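Local coordinates for 3-hydroxyacyl-CoA dehydrogenase (Archaeoglobus fulgidus, PDB 1ZEJ), which probably acts as an NAD-dependent dehydrogenase of the 3-hydroxyacyl-CoA dehydrogenase family, oxidising a hydroxyl group of its substrate, and forms a homodimer, at residues V15-A20 with H35-Q40; A101-N106 with P122-G127; G216-L221 with K266-Y271; G225-Y230 with G258-K263; G209-L214 with E281-L286. One frame throughout, in Å; residues are numbered along the deposited sequence.

Contact 1. Residues V15-A20 with H35-Q40; sequences VFVIGA and HEVVLQ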
# COMPACT_ATOMS: atom_id res chain seq x y z
N VAL A 15 -14.48 -28.62 -12.30
CA VAL A 15 -13.26 -27.90 -12.55
C VAL A 15 -12.14 -28.86 -12.36
O VAL A 15 -12.08 -29.55 -11.35
CB VAL A 15 -13.11 -26.69 -11.61
CG1 VAL A 15 -11.81 -26.02 -11.84
CG2 VAL A 15 -14.32 -25.71 -11.82
N PHE A 16 -11.24 -28.90 -13.33
CA PHE A 16 -10.04 -29.75 -13.24
C PHE A 16 -8.91 -28.92 -12.74
O PHE A 16 -8.60 -27.89 -13.36
CB PHE A 16 -9.67 -30.33 -14.61
CG PHE A 16 -8.84 -31.61 -14.54
CD1 PHE A 16 -7.45 -31.56 -14.55
CD2 PHE A 16 -9.46 -32.85 -14.57
CE1 PHE A 16 -6.70 -32.72 -14.50
CE2 PHE A 16 -8.72 -34.03 -14.53
CZ PHE A 16 -7.33 -33.96 -14.45
N VAL A 17 -8.27 -29.35 -11.66
CA VAL A 17 -7.11 -28.64 -11.10
C VAL A 17 -5.87 -29.52 -11.18
O VAL A 17 -5.84 -30.64 -10.65
CB VAL A 17 -7.36 -28.20 -9.62
CG1 VAL A 17 -6.16 -27.36 -9.07
CG2 VAL A 17 -8.66 -27.42 -9.49
N ILE A 18 -4.86 -29.02 -11.87
CA ILE A 18 -3.61 -29.74 -12.08
C ILE A 18 -2.53 -29.26 -11.12
O ILE A 18 -2.07 -28.11 -11.21
CB ILE A 18 -3.09 -29.57 -13.54
CG1 ILE A 18 -4.19 -29.92 -14.53
CG2 ILE A 18 -1.82 -30.41 -13.78
CD1 ILE A 18 -3.94 -29.46 -15.92
N GLY A 19 -2.13 -30.15 -10.20
CA GLY A 19 -1.05 -29.85 -9.27
C GLY A 19 -1.63 -29.82 -7.87
O GLY A 19 -2.52 -29.03 -7.59
N ALA A 20 -1.16 -30.71 -7.01
CA ALA A 20 -1.72 -30.86 -5.68
C ALA A 20 -0.76 -30.25 -4.62
O ALA A 20 -0.80 -30.61 -3.46
CB ALA A 20 -1.98 -32.35 -5.39
N HIS A 35 -18.57 -25.93 -6.43
CA HIS A 35 -18.47 -26.77 -7.62
C HIS A 35 -17.80 -28.11 -7.33
O HIS A 35 -17.24 -28.34 -6.26
CB HIS A 35 -17.64 -26.05 -8.68
CG HIS A 35 -18.21 -24.74 -9.11
ND1 HIS A 35 -19.38 -24.64 -9.83
CD2 HIS A 35 -17.77 -23.48 -8.94
CE1 HIS A 35 -19.65 -23.37 -10.06
NE2 HIS A 35 -18.68 -22.64 -9.54
N GLU A 36 -17.90 -29.02 -8.27
CA GLU A 36 -17.13 -30.24 -8.16
C GLU A 36 -15.73 -30.03 -8.69
O GLU A 36 -15.54 -29.30 -9.66
CB GLU A 36 -17.80 -31.35 -8.94
CG GLU A 36 -19.09 -31.74 -8.31
CD GLU A 36 -19.80 -32.76 -9.14
OE1 GLU A 36 -20.00 -32.51 -10.35
OE2 GLU A 36 -20.14 -33.81 -8.55
N VAL A 37 -14.77 -30.70 -8.07
CA VAL A 37 -13.40 -30.58 -8.46
C VAL A 37 -12.76 -31.95 -8.70
O VAL A 37 -12.97 -32.89 -7.93
CB VAL A 37 -12.60 -29.83 -7.37
CG1 VAL A 37 -11.12 -29.73 -7.73
CG2 VAL A 37 -13.20 -28.41 -7.19
N VAL A 38 -11.97 -32.02 -9.76
CA VAL A 38 -10.99 -33.11 -9.92
C VAL A 38 -9.57 -32.53 -9.70
O VAL A 38 -9.12 -31.62 -10.41
CB VAL A 38 -11.12 -33.76 -11.29
CG1 VAL A 38 -10.13 -34.92 -11.38
CG2 VAL A 38 -12.52 -34.29 -11.51
N LEU A 39 -8.88 -33.04 -8.70
CA LEU A 39 -7.53 -32.59 -8.36
C LEU A 39 -6.56 -33.65 -8.78
O LEU A 39 -6.60 -34.79 -8.26
CB LEU A 39 -7.43 -32.35 -6.87
CG LEU A 39 -6.06 -31.85 -6.34
CD1 LEU A 39 -5.69 -30.53 -6.96
CD2 LEU A 39 -6.08 -31.73 -4.83
N GLN A 40 -5.68 -33.29 -9.71
CA GLN A 40 -4.75 -34.25 -10.34
C GLN A 40 -3.28 -33.93 -9.96
O GLN A 40 -2.89 -32.79 -9.84
CB GLN A 40 -4.92 -34.24 -11.85
CG GLN A 40 -4.08 -35.28 -12.59
CD GLN A 40 -2.73 -34.76 -13.05
OE1 GLN A 40 -2.57 -33.56 -13.25
NE2 GLN A 40 -1.78 -35.67 -13.27

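Contact 2. Residues A101-N106 with P122-G127; sequences APLCSN and PSRFLG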
# COMPACT_ATOMS: atom_id res chain seq x y z
N ALA A 101 -12.31 -26.48 -23.22
CA ALA A 101 -12.59 -25.62 -22.09
C ALA A 101 -11.53 -24.54 -21.93
O ALA A 101 -10.38 -24.74 -22.34
CB ALA A 101 -12.66 -26.42 -20.81
N PRO A 102 -11.88 -23.44 -21.26
CA PRO A 102 -10.85 -22.46 -20.88
C PRO A 102 -9.77 -23.13 -20.04
O PRO A 102 -10.07 -23.97 -19.16
CB PRO A 102 -11.63 -21.43 -20.07
CG PRO A 102 -12.95 -21.50 -20.51
CD PRO A 102 -13.21 -22.98 -20.82
N LEU A 103 -8.54 -22.76 -20.32
CA LEU A 103 -7.36 -23.25 -19.62
C LEU A 103 -6.72 -22.08 -18.90
O LEU A 103 -6.41 -21.08 -19.52
CB LEU A 103 -6.34 -23.81 -20.59
CG LEU A 103 -6.80 -24.87 -21.59
CD1 LEU A 103 -5.61 -25.26 -22.47
CD2 LEU A 103 -7.34 -26.04 -20.85
N CYS A 104 -6.49 -22.23 -17.60
CA CYS A 104 -6.14 -21.11 -16.74
C CYS A 104 -4.87 -21.45 -15.98
O CYS A 104 -4.96 -22.22 -15.05
CB CYS A 104 -7.24 -20.89 -15.72
SG CYS A 104 -8.84 -20.53 -16.41
N SER A 105 -3.73 -20.83 -16.27
CA SER A 105 -2.51 -21.09 -15.51
C SER A 105 -2.40 -20.14 -14.28
O SER A 105 -2.52 -18.93 -14.43
CB SER A 105 -1.31 -20.97 -16.43
OG SER A 105 -0.11 -21.17 -15.70
N ASN A 106 -2.21 -20.69 -13.09
CA ASN A 106 -1.87 -19.89 -11.91
C ASN A 106 -0.39 -19.61 -12.06
O ASN A 106 0.46 -20.47 -11.81
CB ASN A 106 -2.15 -20.63 -10.59
CG ASN A 106 -1.83 -19.77 -9.31
OD1 ASN A 106 -2.33 -18.63 -9.11
ND2 ASN A 106 -1.02 -20.35 -8.44
N PRO A 122 -4.39 -20.91 -28.27
CA PRO A 122 -4.25 -19.95 -27.17
C PRO A 122 -5.44 -18.98 -26.97
O PRO A 122 -5.42 -18.21 -26.01
CB PRO A 122 -2.97 -19.22 -27.55
CG PRO A 122 -2.98 -19.22 -28.99
CD PRO A 122 -3.55 -20.54 -29.42
N SER A 123 -6.43 -19.00 -27.87
CA SER A 123 -7.56 -18.10 -27.69
C SER A 123 -8.34 -18.37 -26.40
O SER A 123 -9.00 -17.46 -25.89
CB SER A 123 -8.52 -18.09 -28.87
OG SER A 123 -9.00 -19.37 -29.11
N ARG A 124 -8.25 -19.60 -25.87
CA ARG A 124 -8.98 -19.96 -24.65
C ARG A 124 -8.05 -20.23 -23.47
O ARG A 124 -8.42 -20.86 -22.51
CB ARG A 124 -9.95 -21.14 -24.91
CG ARG A 124 -9.32 -22.33 -25.57
CD ARG A 124 -8.22 -23.03 -24.77
NE ARG A 124 -7.79 -24.17 -25.55
CZ ARG A 124 -8.26 -25.41 -25.41
NH1 ARG A 124 -9.04 -25.74 -24.41
NH2 ARG A 124 -7.88 -26.34 -26.25
N PHE A 125 -6.84 -19.66 -23.54
CA PHE A 125 -5.86 -19.75 -22.48
C PHE A 125 -5.72 -18.36 -21.85
O PHE A 125 -5.70 -17.32 -22.55
CB PHE A 125 -4.47 -20.12 -23.02
CG PHE A 125 -3.38 -20.00 -21.98
CD1 PHE A 125 -3.34 -20.87 -20.92
CD2 PHE A 125 -2.43 -18.98 -22.04
CE1 PHE A 125 -2.39 -20.74 -19.91
CE2 PHE A 125 -1.46 -18.85 -21.07
CZ PHE A 125 -1.43 -19.77 -19.99
N LEU A 126 -5.61 -18.36 -20.53
CA LEU A 126 -5.30 -17.14 -19.82
C LEU A 126 -4.68 -17.45 -18.47
O LEU A 126 -4.67 -18.61 -18.03
CB LEU A 126 -6.56 -16.29 -19.74
CG LEU A 126 -7.70 -16.37 -18.73
CD1 LEU A 126 -9.02 -15.83 -19.31
CD2 LEU A 126 -7.86 -17.60 -17.95
N GLY A 127 -4.18 -16.43 -17.82
CA GLY A 127 -3.57 -16.58 -16.51
C GLY A 127 -4.66 -16.29 -15.50
O GLY A 127 -5.48 -15.38 -15.70

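Contact 3. Residues G216-L221 with K266-Y271; sequences GPLGNL and KGIYEY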
# COMPACT_ATOMS: atom_id res chain seq x y z
N GLY A 216 -7.96 3.17 -1.63
CA GLY A 216 -7.06 2.96 -2.74
C GLY A 216 -6.18 4.21 -2.92
O GLY A 216 -6.49 5.29 -2.41
N PRO A 217 -5.08 4.07 -3.64
CA PRO A 217 -4.22 5.24 -3.89
C PRO A 217 -4.89 6.35 -4.74
O PRO A 217 -4.58 7.53 -4.58
CB PRO A 217 -3.02 4.62 -4.62
CG PRO A 217 -3.55 3.36 -5.30
CD PRO A 217 -4.57 2.85 -4.30
N LEU A 218 -5.77 6.00 -5.65
CA LEU A 218 -6.43 7.01 -6.50
C LEU A 218 -7.57 7.70 -5.75
O LEU A 218 -7.66 8.93 -5.73
CB LEU A 218 -6.90 6.39 -7.82
CG LEU A 218 -5.77 5.87 -8.76
CD1 LEU A 218 -6.37 5.41 -10.09
CD2 LEU A 218 -4.69 6.86 -9.02
N GLY A 219 -8.44 6.92 -5.11
CA GLY A 219 -9.46 7.47 -4.21
C GLY A 219 -8.85 8.35 -3.14
O GLY A 219 -9.34 9.46 -2.92
N ASN A 220 -7.73 7.93 -2.54
CA ASN A 220 -7.03 8.78 -1.55
C ASN A 220 -6.62 10.17 -2.14
O ASN A 220 -6.81 11.22 -1.50
CB ASN A 220 -5.80 8.08 -1.01
CG ASN A 220 -5.14 8.85 0.07
OD1 ASN A 220 -5.79 9.18 1.05
ND2 ASN A 220 -3.83 9.20 -0.11
N LEU A 221 -6.16 10.15 -3.39
CA LEU A 221 -5.80 11.34 -4.16
C LEU A 221 -6.92 12.34 -4.23
O LEU A 221 -6.68 13.54 -4.03
CB LEU A 221 -5.26 10.95 -5.55
CG LEU A 221 -4.39 11.92 -6.33
CD1 LEU A 221 -3.13 12.35 -5.54
CD2 LEU A 221 -4.00 11.18 -7.58
N LYS A 266 -16.06 15.88 -7.38
CA LYS A 266 -15.65 15.06 -8.53
C LYS A 266 -14.16 15.16 -8.77
O LYS A 266 -13.62 16.24 -8.94
CB LYS A 266 -16.42 15.45 -9.81
CG LYS A 266 -16.20 14.50 -11.01
CD LYS A 266 -16.88 15.04 -12.28
CE LYS A 266 -17.45 13.97 -13.15
NZ LYS A 266 -16.50 12.89 -13.58
N GLY A 267 -13.49 14.03 -8.77
CA GLY A 267 -12.13 13.98 -9.24
C GLY A 267 -11.99 12.74 -10.08
O GLY A 267 -12.58 12.64 -11.17
N ILE A 268 -11.22 11.79 -9.57
CA ILE A 268 -11.22 10.45 -10.17
C ILE A 268 -12.62 9.83 -10.00
O ILE A 268 -13.17 9.24 -10.95
CB ILE A 268 -10.11 9.58 -9.57
CG1 ILE A 268 -8.74 10.21 -9.89
CG2 ILE A 268 -10.19 8.16 -10.17
CD1 ILE A 268 -7.71 9.97 -8.87
N TYR A 269 -13.22 10.03 -8.83
CA TYR A 269 -14.55 9.53 -8.51
C TYR A 269 -15.46 10.69 -8.13
O TYR A 269 -15.00 11.82 -8.04
CB TYR A 269 -14.44 8.57 -7.35
CG TYR A 269 -13.49 7.42 -7.61
CD1 TYR A 269 -13.72 6.50 -8.65
CD2 TYR A 269 -12.37 7.26 -6.84
CE1 TYR A 269 -12.82 5.46 -8.88
CE2 TYR A 269 -11.51 6.25 -7.06
CZ TYR A 269 -11.74 5.32 -8.05
OH TYR A 269 -10.81 4.29 -8.21
N GLU A 270 -16.74 10.40 -7.92
CA GLU A 270 -17.75 11.40 -7.56
C GLU A 270 -18.15 11.21 -6.10
O GLU A 270 -18.18 10.07 -5.60
CB GLU A 270 -18.98 11.30 -8.47
CG GLU A 270 -18.62 11.53 -9.94
CD GLU A 270 -19.82 11.61 -10.87
OE1 GLU A 270 -20.97 11.76 -10.40
OE2 GLU A 270 -19.61 11.56 -12.11
N TYR A 271 -18.43 12.33 -5.43
CA TYR A 271 -18.62 12.37 -3.97
C TYR A 271 -19.88 13.14 -3.58
O TYR A 271 -20.32 14.02 -4.33
CB TYR A 271 -17.40 13.01 -3.31
CG TYR A 271 -16.16 12.18 -3.57
CD1 TYR A 271 -15.38 12.39 -4.70
CD2 TYR A 271 -15.81 11.14 -2.73
CE1 TYR A 271 -14.30 11.60 -4.98
CE2 TYR A 271 -14.69 10.33 -2.99
CZ TYR A 271 -13.94 10.58 -4.12
OH TYR A 271 -12.85 9.76 -4.42

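Contact 4. Residues G225-Y230 with G258-K263; sequences GLDVAY and GEVGVK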
# COMPACT_ATOMS: atom_id res chain seq x y z
N GLY A 225 -6.67 16.04 -3.00
CA GLY A 225 -6.95 17.11 -3.94
C GLY A 225 -6.05 16.91 -5.14
O GLY A 225 -4.84 16.82 -4.99
N LEU A 226 -6.66 16.76 -6.31
CA LEU A 226 -5.90 16.51 -7.53
C LEU A 226 -5.05 17.72 -7.90
O LEU A 226 -3.93 17.53 -8.35
CB LEU A 226 -6.83 16.15 -8.69
CG LEU A 226 -7.14 14.68 -8.90
CD1 LEU A 226 -7.59 13.98 -7.63
CD2 LEU A 226 -8.16 14.51 -10.05
N ASP A 227 -5.60 18.94 -7.74
CA ASP A 227 -4.82 20.18 -7.89
C ASP A 227 -3.61 20.24 -6.92
O ASP A 227 -2.48 20.54 -7.32
CB ASP A 227 -5.74 21.41 -7.76
CG ASP A 227 -6.58 21.41 -6.47
OD1 ASP A 227 -6.71 20.37 -5.77
OD2 ASP A 227 -7.09 22.46 -6.14
N VAL A 228 -3.87 19.92 -5.65
CA VAL A 228 -2.84 19.88 -4.64
C VAL A 228 -1.75 18.91 -5.06
O VAL A 228 -0.56 19.25 -5.05
CB VAL A 228 -3.42 19.47 -3.25
CG1 VAL A 228 -2.31 19.09 -2.29
CG2 VAL A 228 -4.25 20.61 -2.70
N ALA A 229 -2.15 17.71 -5.48
CA ALA A 229 -1.21 16.68 -5.87
C ALA A 229 -0.40 17.05 -7.10
O ALA A 229 0.80 16.81 -7.14
CB ALA A 229 -1.94 15.35 -6.09
N TYR A 230 -1.03 17.66 -8.09
CA TYR A 230 -0.31 18.02 -9.29
C TYR A 230 0.78 19.07 -9.03
O TYR A 230 1.91 18.92 -9.48
CB TYR A 230 -1.26 18.58 -10.35
CG TYR A 230 -0.61 18.69 -11.70
CD1 TYR A 230 -0.49 17.57 -12.53
CD2 TYR A 230 -0.10 19.90 -12.16
CE1 TYR A 230 0.11 17.64 -13.76
CE2 TYR A 230 0.51 19.98 -13.41
CZ TYR A 230 0.61 18.84 -14.20
OH TYR A 230 1.20 18.87 -15.45
N GLY A 258 -11.72 21.35 -13.75
CA GLY A 258 -12.18 21.65 -12.39
C GLY A 258 -12.57 20.41 -11.58
O GLY A 258 -13.20 20.53 -10.52
N GLU A 259 -12.19 19.23 -12.06
CA GLU A 259 -12.48 17.98 -11.37
C GLU A 259 -11.30 17.68 -10.44
O GLU A 259 -10.51 16.75 -10.68
CB GLU A 259 -12.71 16.83 -12.38
CG GLU A 259 -13.81 17.12 -13.40
CD GLU A 259 -13.92 16.07 -14.51
OE1 GLU A 259 -13.06 15.16 -14.61
OE2 GLU A 259 -14.87 16.16 -15.31
N VAL A 260 -11.22 18.47 -9.37
CA VAL A 260 -10.05 18.49 -8.49
C VAL A 260 -10.16 17.56 -7.26
O VAL A 260 -9.22 17.45 -6.48
CB VAL A 260 -9.70 19.93 -8.03
CG1 VAL A 260 -9.25 20.78 -9.23
CG2 VAL A 260 -10.87 20.61 -7.29
N GLY A 261 -11.31 16.89 -7.10
CA GLY A 261 -11.50 15.89 -6.05
C GLY A 261 -12.75 16.07 -5.22
O GLY A 261 -13.73 16.67 -5.65
N VAL A 262 -12.70 15.53 -4.01
CA VAL A 262 -13.82 15.56 -3.06
C VAL A 262 -14.37 16.97 -2.85
O VAL A 262 -15.59 17.17 -2.78
CB VAL A 262 -13.40 14.94 -1.68
CG1 VAL A 262 -14.46 15.12 -0.64
CG2 VAL A 262 -13.07 13.46 -1.84
N LYS A 263 -13.47 17.96 -2.79
CA LYS A 263 -13.88 19.36 -2.59
C LYS A 263 -14.77 19.89 -3.72
O LYS A 263 -15.66 20.73 -3.50
CB LYS A 263 -12.65 20.26 -2.38
CG LYS A 263 -11.97 20.78 -3.66
CD LYS A 263 -10.57 21.38 -3.39
CE LYS A 263 -9.46 20.39 -3.63
NZ LYS A 263 -8.09 20.98 -3.52

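Contact 5. Residues G209-L214 with E281-L286; sequences GLLYTL and ERLKKL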
# COMPACT_ATOMS: atom_id res chain seq x y z
N GLY A 209 -1.01 1.90 4.44
CA GLY A 209 -1.76 0.67 4.21
C GLY A 209 -3.24 0.88 4.54
O GLY A 209 -4.12 0.35 3.91
N LEU A 210 -3.49 1.65 5.59
CA LEU A 210 -4.84 1.95 6.02
C LEU A 210 -5.58 2.78 4.94
O LEU A 210 -6.70 2.50 4.62
CB LEU A 210 -4.82 2.74 7.32
CG LEU A 210 -4.75 1.83 8.58
CD1 LEU A 210 -3.46 1.21 8.74
CD2 LEU A 210 -5.11 2.63 9.87
N LEU A 211 -4.93 3.83 4.45
CA LEU A 211 -5.54 4.66 3.41
C LEU A 211 -5.79 3.89 2.12
O LEU A 211 -6.83 4.04 1.50
CB LEU A 211 -4.66 5.86 3.09
CG LEU A 211 -4.36 6.88 4.21
CD1 LEU A 211 -3.60 8.01 3.64
CD2 LEU A 211 -5.70 7.34 4.75
N TYR A 212 -4.82 3.09 1.71
CA TYR A 212 -4.94 2.36 0.47
C TYR A 212 -5.94 1.20 0.61
O TYR A 212 -6.61 0.84 -0.34
CB TYR A 212 -3.57 1.84 0.00
CG TYR A 212 -2.65 2.91 -0.58
CD1 TYR A 212 -2.92 4.26 -0.47
CD2 TYR A 212 -1.44 2.53 -1.17
CE1 TYR A 212 -2.00 5.23 -0.97
CE2 TYR A 212 -0.54 3.46 -1.64
CZ TYR A 212 -0.80 4.79 -1.56
OH TYR A 212 0.12 5.64 -2.11
N THR A 213 -6.08 0.66 1.82
CA THR A 213 -7.11 -0.35 2.09
C THR A 213 -8.51 0.21 1.93
O THR A 213 -9.35 -0.38 1.26
CB THR A 213 -6.93 -0.97 3.49
OG1 THR A 213 -5.72 -1.72 3.52
CG2 THR A 213 -8.09 -1.86 3.86
N LEU A 214 -8.76 1.38 2.50
CA LEU A 214 -10.10 1.94 2.57
C LEU A 214 -10.44 2.71 1.32
O LEU A 214 -11.60 2.69 0.86
CB LEU A 214 -10.20 2.85 3.79
CG LEU A 214 -10.18 2.14 5.14
CD1 LEU A 214 -10.29 3.23 6.17
CD2 LEU A 214 -11.30 1.16 5.33
N GLU A 281 -14.64 8.75 9.91
CA GLU A 281 -15.38 7.68 10.60
C GLU A 281 -14.82 6.30 10.25
O GLU A 281 -14.56 5.47 11.13
CB GLU A 281 -16.90 7.72 10.26
CG GLU A 281 -17.62 8.92 10.83
CD GLU A 281 -19.12 9.00 10.44
OE1 GLU A 281 -19.58 8.23 9.56
OE2 GLU A 281 -19.83 9.85 11.04
N ARG A 282 -14.60 6.06 8.98
CA ARG A 282 -14.06 4.75 8.55
C ARG A 282 -12.64 4.52 9.05
O ARG A 282 -12.30 3.42 9.47
CB ARG A 282 -14.11 4.62 7.03
CG ARG A 282 -15.52 4.58 6.48
CD ARG A 282 -15.43 4.48 4.99
NE ARG A 282 -15.00 3.14 4.56
CZ ARG A 282 -14.41 2.87 3.40
NH1 ARG A 282 -14.16 3.84 2.52
NH2 ARG A 282 -14.05 1.62 3.09
N LEU A 283 -11.80 5.56 9.00
CA LEU A 283 -10.44 5.43 9.51
C LEU A 283 -10.45 5.20 11.04
O LEU A 283 -9.71 4.38 11.55
CB LEU A 283 -9.61 6.70 9.18
CG LEU A 283 -9.20 6.88 7.71
CD1 LEU A 283 -8.86 8.32 7.37
CD2 LEU A 283 -8.01 6.02 7.44
N LYS A 284 -11.30 5.91 11.77
CA LYS A 284 -11.35 5.73 13.22
C LYS A 284 -11.74 4.27 13.56
O LYS A 284 -11.23 3.70 14.52
CB LYS A 284 -12.31 6.70 13.87
CG LYS A 284 -11.83 8.15 13.88
CD LYS A 284 -12.96 9.10 14.34
CE LYS A 284 -13.04 9.15 15.83
NZ LYS A 284 -14.06 10.13 16.38
N LYS A 285 -12.67 3.72 12.79
CA LYS A 285 -13.16 2.37 13.02
C LYS A 285 -12.06 1.36 12.77
O LYS A 285 -11.86 0.44 13.56
CB LYS A 285 -14.36 2.09 12.12
CG LYS A 285 -15.60 2.88 12.51
CD LYS A 285 -16.62 2.94 11.32
CE LYS A 285 -17.04 1.57 10.80
NZ LYS A 285 -17.64 1.54 9.38
N LEU A 286 -11.32 1.57 11.67
CA LEU A 286 -10.20 0.67 11.34
C LEU A 286 -9.07 0.76 12.34
O LEU A 286 -8.55 -0.26 12.75
CB LEU A 286 -9.69 0.95 9.93
CG LEU A 286 -8.51 0.10 9.43
CD1 LEU A 286 -8.87 -1.36 9.46
CD2 LEU A 286 -8.16 0.52 8.02

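Contact 1. Residues V15-A20 with H35-Q40
Gln-40 passes at a slant across the ring of Phe-16 and ends side by side with Ile-18, where strands 15-18 and 36-40 pair in parallel, Val-15 beside Val-37 and Ile-18 beside Gln-40. Its CB sits obliquely against the Phe-16 ring, 3.5 Å from Phe-16 CE1, and CG is still within 4.1 Å of that same Phe-16 CE1. The extended first torsion (chi1 -175°) carries the chain past the ring, and the bend at chi2 of -92° then turns the amide back beside Ile-18. There Gln-40 OE1 meets Ile-18 CG2 at 3.3 Å, whereas Gln-40 NE2 is held by the carbonyl oxygen of Thr-66. The amide plane ends up close to parallel with the ring plane, 19° away. Phe-16 also reaches Val-38, CE2 lying 3.6 Å from Val-38 CG1. On the other face of the sheet Val-17 spreads its branches, CG2 to Val-37 CG1 and CG1 to Leu-39 CD1, both at 3.8 Å. Five backbone hydrogen bonds alternate between the strands; the one from Val-17 N to Val-38 O is 2.7 Å long and almost straight. Helix 22-32 links the strands and packs on Val-15 and Val-37. Gly-19 opens a GxGxxG sequence, and Ala-20 N bonds to the Asp-41 carboxylate; Gly-19, Ala-20 and Asp-41 are all predicted to bind NAD(+), as expected for the first beta-alpha-beta unit of a Rossmann fold.

Contact 2. Residues A101-N106 with P122-G127
Parallel strands 103-105 and 125-127 are neighbours in the Rossmann-type sheet, the two strands of a beta-alpha-beta unit whose connection contains helix 112-116. Leu-103 pairs with Phe-125, Cys-104 with Leu-126 and Ser-105 with Gly-127, joined by backbone hydrogen bonds such as Leu-103 N to Arg-124 O at 2.9 Å. On one face Phe-125 turns the edge of its ring to Ser-105, CE1 standing 3.7 Å from Ser-105 CB. The hydroxyl of Ser-105 is bonded to Glu-79 and to Lys-88, a predicted NAD(+)-binding residue. On the other face Cys-104 SG touches Leu-126 CD2 at 3.5 Å. At the start of the strands Arg-124 folds back over Leu-103: chi1 of 52° sets CG between the backbone N and the carbonyl carbon, and a second bend at chi2 (63°) brings the guanidinium round. Leu-103 CD1 lies over one face of this group, 3.9 Å from Arg-124 NE. Thr-99 O and Ser-121 OG also accept bonds from the guanidinium, which would fix its rotation. Across the contact, Arg-124 NH1 donates to Ala-101 O at 2.7 Å, with the acceptor only 2° out of the guanidinium plane.

Contact 3. Residues G216-L221 with K266-Y271
This is a loop-on-helix contact in the helical C-terminal domain: residues 266-271, between helices 249-256 and 275-290, lie against helix 197-224 close to the dimer interface. Tyr-269 presents a ring edge to the backbone of Gly-219, CE2 lying 3.7 Å from Gly-219 N and equally near Gly-219 CA. Ile-268 CG2 lies over one face of the same ring, 3.8 Å above its centre, so Tyr-269 is steadied from within its own segment as well. Two hydrogen bonds from the tyrosine hydroxyl and Gly-219 N converge on Asp-201 OD2 of the second subunit, joining both sides of the contact to the partner chain. Tyr-271 approaches the same glycine, its OH 3.8 Å from Gly-219 O, but bonds instead to Asp-222, which also accepts the backbone N-H groups of Ile-268 and Tyr-269. Ile-268 supplies the apolar part of the contact: with chi1 at -63°, CG1 stands anti to the carbonyl carbon and carries CD1 to the helix. That methyl lies 4.1 Å from Leu-221 CD2 and 3.8 Å from Leu-218 CB, and comes to 3.3 Å from Leu-218 O.

Contact 4. Residues G225-Y230 with G258-K263
The backbone of loop 258-263 meets the first turn of helix 226-240, with Val-260 O accepting a 2.7 Å hydrogen bond from Leu-226 N, which approaches 31° out of the carbonyl plane. The site lies in the helical C-terminal domain, away from the predicted NAD(+) site, where the loop after helix 249-256 reaches the chain just beyond helix 197-224. Gly-225 is the N-cap residue, and its CA also lies 3.4 Å from Val-260 O in a CA-H...O contact. Leu-226 bends over the loop, CD2 coming to 3.3 Å from Glu-259 O. Beside it Asp-227 and Lys-263 approach from opposite directions. Chi1 of 53° turns the carboxylate of Asp-227 back toward the start of the helix, where OD1 receives Lys-263 NZ at 2.7 Å through its syn lone pair. The second oxygen is held less firmly, Lys-263 NZ to Asp-227 OD2 being a weak 3.2 Å bond. Val-260 lies across the aspartate, its CG1 3.9 Å from Asp-227 CB. A carboxylate in the first turn, near the positive end of the helix dipole and paired with a lysine, would probably be stabilised in its charged form, while the carbonyl of Val-260 takes up an N-H that helix geometry leaves without a partner inside the helix.

Contact 5. Residues G209-L214 with E281-L286
The guanidinium of Arg-282 lies against the side chain of Leu-214, whose CB stands 3.9 Å above one face, offset toward the rim, while Leu-214 CD2 comes to 3.6 Å from Arg-282 NH2. Arg-282 NH1 donates to Leu-214 O at 3.3 Å, a long bond that uses no carbonyl lone pair: the donor sits 48° out of the carbonyl plane, and the acceptor is itself tilted from the guanidinium plane. The arginine chain runs straight as far as CD, then turns at chi3 (73°) to bring its end over this last carbonyl of the segment. The side chain of Phe-215 touches both Arg-282 and Leu-283. Farther in, the axes of segments 209-214 and 281-286 pass 10.8 Å apart at 122°, a leucine-lined helix-helix packing in the C-terminal domain, between helix 197-224 and helix 275-290. Leu-214 inserts between Leu-283 and Leu-286, its CD1 3.8 Å from Leu-283 CD2 and its CG 3.9 Å from Leu-286 CD2. That same Leu-286 methyl reaches Leu-210 CG at 3.7 Å, and Leu-283 CD2 also meets Leu-211 CD2. Within segment 209-214, Thr-213 OG1 and N both bond to Gly-209 O, arriving from opposite faces of its plane. Thr-213 and Gly-209 lie at the dimer interface, where Thr-213 packs on Gly-209 of the second subunit.

In the fold
Contacts 1 and 2 belong to one sheet of the nucleotide-binding domain, their centres about 15 Å apart, with strand 76-79 between strands 14-18 and 103-105. Both border the predicted NAD(+) site: contact 1 supplies two of its residues, and contact 2 lies beside Lys-88, another. His-129, predicted to be important for catalysis, follows shortly after contact 2. Contacts 3, 4 and 5 lie on the opposite side of the chain's centre; contacts 1 and 4 are about 49 Å apart between centres. Contacts 3 and 4, centres about 9 Å apart, touch through a probable hydrogen bond from Lys-266 N to Gly-261 O (3.0 Å). Contacts 3 and 5 share helix 197-224 and both touch the second subunit.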